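Local coordinates for Molybdate/tungstate binding protein (Sporomusa ovata, PDB 1FR3) that binds molybdate and tungstate as a hexamer of small subunits and probably serves in molybdate homeostasis, at residues T12-V17 and K24-Y29. Sequence-based numbering, arbitrary orientation.
Sequences TVKEIV and KIVMDY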
ATOM      1  N   THR A  12     -13.443  14.816 -10.578  1.00  8.13           N
ATOM      2  CA  THR A  12     -13.065  15.570 -11.773  1.00  8.63           C
ATOM      3  C   THR A  12     -11.615  16.024 -11.647  1.00  8.08           C
ATOM      4  O   THR A  12     -11.201  16.490 -10.584  1.00  7.75           O
ATOM      5  CB  THR A  12     -13.983  16.786 -11.997  1.00  9.51           C
ATOM      6  OG1 THR A  12     -15.337  16.347 -12.186  1.00 11.00           O
ATOM      7  CG2 THR A  12     -13.581  17.582 -13.228  1.00 10.24           C
ATOM      8  N   VAL A  13     -10.831  15.832 -12.709  1.00  8.39           N
ATOM      9  CA  VAL A  13      -9.435  16.284 -12.676  1.00  7.82           C
ATOM     10  C   VAL A  13      -9.365  17.812 -12.721  1.00  9.11           C
ATOM     11  O   VAL A  13      -9.965  18.423 -13.609  1.00  9.81           O
ATOM     12  CB  VAL A  13      -8.614  15.718 -13.848  1.00  8.68           C
ATOM     13  CG1 VAL A  13      -7.167  16.186 -13.809  1.00  8.78           C
ATOM     14  CG2 VAL A  13      -8.666  14.193 -13.851  1.00  8.71           C
ATOM     15  N   LYS A  14      -8.619  18.402 -11.802  1.00  9.15           N
ATOM     16  CA  LYS A  14      -8.423  19.849 -11.768  1.00 10.45           C
ATOM     17  C   LYS A  14      -7.077  20.220 -12.393  1.00 10.91           C
ATOM     18  O   LYS A  14      -7.002  21.095 -13.263  1.00 11.93           O
ATOM     19  CB  LYS A  14      -8.471  20.402 -10.344  1.00 11.19           C
ATOM     20  CG  LYS A  14      -9.795  20.240  -9.621  1.00 12.01           C
ATOM     21  CD  LYS A  14      -9.907  21.145  -8.407  1.00 13.55           C
ATOM     22  CE  LYS A  14      -8.949  20.746  -7.297  1.00 13.63           C
ATOM     23  NZ  LYS A  14      -9.136  21.602  -6.083  1.00 13.37           N
ATOM     24  N   GLU A  15      -6.017  19.549 -11.956  1.00 11.29           N
ATOM     25  CA  GLU A  15      -4.674  19.843 -12.442  1.00 11.88           C
ATOM     26  C   GLU A  15      -3.793  18.603 -12.451  1.00 10.66           C
ATOM     27  O   GLU A  15      -4.022  17.651 -11.712  1.00 10.07           O
ATOM     28  CB  GLU A  15      -4.036  20.938 -11.566  1.00 14.38           C
ATOM     29  CG  GLU A  15      -4.721  22.283 -11.756  1.00 17.27           C
ATOM     30  CD  GLU A  15      -4.179  23.442 -10.959  1.00 18.69           C
ATOM     31  OE1 GLU A  15      -2.954  23.674 -10.968  1.00 20.43           O
ATOM     32  OE2 GLU A  15      -4.974  24.168 -10.311  1.00 20.17           O
ATOM     33  N   ILE A  16      -2.792  18.617 -13.328  1.00  8.83           N
ATOM     34  CA  ILE A  16      -1.835  17.533 -13.427  1.00  9.55           C
ATOM     35  C   ILE A  16      -0.413  18.093 -13.435  1.00  8.97           C
ATOM     36  O   ILE A  16      -0.141  18.979 -14.253  1.00  8.87           O
ATOM     37  CB  ILE A  16      -2.022  16.689 -14.704  1.00  9.41           C
ATOM     38  CG1 ILE A  16      -3.405  16.035 -14.688  1.00 10.16           C
ATOM     39  CG2 ILE A  16      -0.929  15.629 -14.796  1.00  9.79           C
ATOM     40  CD1 ILE A  16      -3.770  15.297 -15.959  1.00 10.46           C
ATOM     41  N   VAL A  17       0.437  17.585 -12.554  1.00  8.45           N
ATOM     42  CA  VAL A  17       1.839  17.999 -12.528  1.00  9.07           C
ATOM     43  C   VAL A  17       2.673  16.763 -12.876  1.00 10.49           C
ATOM     44  O   VAL A  17       2.581  15.751 -12.178  1.00  9.86           O
ATOM     45  CB  VAL A  17       2.279  18.602 -11.193  1.00  9.12           C
ATOM     46  CG1 VAL A  17       3.762  18.955 -11.194  1.00  9.44           C
ATOM     47  CG2 VAL A  17       1.459  19.855 -10.879  1.00  8.91           C
ATOM     48  N   LYS A  24       1.352  14.015 -10.313  1.00  7.00           N
ATOM     49  CA  LYS A  24       0.384  14.373  -9.281  1.00  6.73           C
ATOM     50  C   LYS A  24      -0.940  14.675  -9.972  1.00  6.90           C
ATOM     51  O   LYS A  24      -0.990  15.543 -10.842  1.00  7.41           O
ATOM     52  CB  LYS A  24       0.850  15.597  -8.487  1.00  7.75           C
ATOM     53  CG  LYS A  24      -0.198  16.100  -7.501  1.00  9.10           C
ATOM     54  CD  LYS A  24       0.249  17.298  -6.696  1.00 10.88           C
ATOM     55  CE  LYS A  24       0.532  18.532  -7.526  1.00 11.24           C
ATOM     56  NZ  LYS A  24       0.710  19.749  -6.672  1.00 13.30           N
ATOM     57  N   ILE A  25      -2.007  13.976  -9.592  1.00  6.35           N
ATOM     58  CA  ILE A  25      -3.319  14.202 -10.183  1.00  5.91           C
ATOM     59  C   ILE A  25      -4.188  14.845  -9.095  1.00  5.93           C
ATOM     60  O   ILE A  25      -4.458  14.193  -8.088  1.00  6.53           O
ATOM     61  CB  ILE A  25      -4.003  12.914 -10.667  1.00  5.84           C
ATOM     62  CG1 ILE A  25      -3.057  12.016 -11.462  1.00  6.80           C
ATOM     63  CG2 ILE A  25      -5.241  13.235 -11.500  1.00  6.60           C
ATOM     64  CD1 ILE A  25      -2.410  12.610 -12.680  1.00  7.19           C
ATOM     65  N   VAL A  26      -4.503  16.116  -9.286  1.00  5.90           N
ATOM     66  CA  VAL A  26      -5.310  16.851  -8.310  1.00  6.85           C
ATOM     67  C   VAL A  26      -6.761  16.796  -8.786  1.00  6.67           C
ATOM     68  O   VAL A  26      -7.048  17.177  -9.922  1.00  7.22           O
ATOM     69  CB  VAL A  26      -4.881  18.317  -8.159  1.00  7.03           C
ATOM     70  CG1 VAL A  26      -5.666  18.962  -7.020  1.00  7.67           C
ATOM     71  CG2 VAL A  26      -3.388  18.427  -7.879  1.00  7.70           C
ATOM     72  N   MET A  27      -7.649  16.289  -7.940  1.00  6.32           N
ATOM     73  CA  MET A  27      -9.043  16.137  -8.329  1.00  6.44           C
ATOM     74  C   MET A  27      -9.986  16.807  -7.344  1.00  6.48           C
ATOM     75  O   MET A  27      -9.631  17.088  -6.199  1.00  7.24           O
ATOM     76  CB  MET A  27      -9.368  14.633  -8.370  1.00  6.93           C
ATOM     77  CG  MET A  27      -8.608  13.880  -9.451  1.00  6.76           C
ATOM     78  SD  MET A  27      -8.691  12.085  -9.229  1.00  6.49           S
ATOM     79  CE  MET A  27      -7.497  11.859  -7.913  1.00  8.07           C
ATOM     80  N   ASP A  28     -11.202  17.056  -7.809  1.00  8.10           N
ATOM     81  CA  ASP A  28     -12.253  17.568  -6.941  1.00  8.21           C
ATOM     82  C   ASP A  28     -13.299  16.462  -6.766  1.00  7.67           C
ATOM     83  O   ASP A  28     -13.719  15.863  -7.754  1.00  7.63           O
ATOM     84  CB  ASP A  28     -12.955  18.809  -7.499  1.00 10.06           C
ATOM     85  CG  ASP A  28     -14.065  19.260  -6.555  1.00 11.52           C
ATOM     86  OD1 ASP A  28     -15.242  19.003  -6.873  1.00 13.27           O
ATOM     87  OD2 ASP A  28     -13.754  19.856  -5.506  1.00 13.77           O
ATOM     88  N   TYR A  29     -13.662  16.217  -5.518  1.00  7.88           N
ATOM     89  CA  TYR A  29     -14.719  15.264  -5.222  1.00  7.87           C
ATOM     90  C   TYR A  29     -15.774  15.976  -4.366  1.00  7.14           C
ATOM     91  O   TYR A  29     -15.583  16.113  -3.158  1.00  7.13           O
ATOM     92  CB  TYR A  29     -14.223  14.015  -4.485  1.00  9.21           C
ATOM     93  CG  TYR A  29     -15.388  13.056  -4.277  1.00 10.39           C
ATOM     94  CD1 TYR A  29     -15.970  12.433  -5.373  1.00 11.13           C
ATOM     95  CD2 TYR A  29     -15.891  12.813  -3.016  1.00 11.32           C
ATOM     96  CE1 TYR A  29     -17.036  11.566  -5.205  1.00 12.33           C
ATOM     97  CE2 TYR A  29     -16.963  11.950  -2.839  1.00 12.67           C
ATOM     98  CZ  TYR A  29     -17.519  11.338  -3.938  1.00 12.53           C
ATOM     99  OH  TYR A  29     -18.584  10.476  -3.771  1.00 15.21           O
TER
HETATM  100  O   HOH W   1     -11.344  20.582  -4.660  1.00 14.40           O
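The carbonyl oxygen of V26 takes two backbone N-H groups. K14 N lies 2.7 Å from V26 O, and E15 N is the longer partner at 3.3 Å from the same atom. Both donors are tilted from the carbonyl plane, E15 N by 24°. V26 N returns a bond to E15 O. Paired bonds join T12 with D28 and V17 with K24 on either side of this step.

The bulge directs K14 across strand 24-29. The K14 chain bends at chi3 (-68°), which lays K14 CE 3.7 Å from V26 CG1, while K14 CD packs on D28 CB. K14 NZ forms a salt bridge with E33. A water also bridges K14 NZ and D28 OD2, which lie 5.0 Å apart. Replacing K14 by an alanine is likely to leave E33 without its mate, break the water link to D28 and uncover V26.

V17 CG2 rests on K24 CE, and K24 NZ forms a salt bridge with D41 of a neighbouring subunit. On the other face, I16 CG2 meets I25 CD1 at 4.0 Å, and V13 lies beside I25 and M27. M27 also packs on M63 of another neighbouring subunit. This is a classic beta bulge in an antiparallel hairpin of the OB-like TOBE domain.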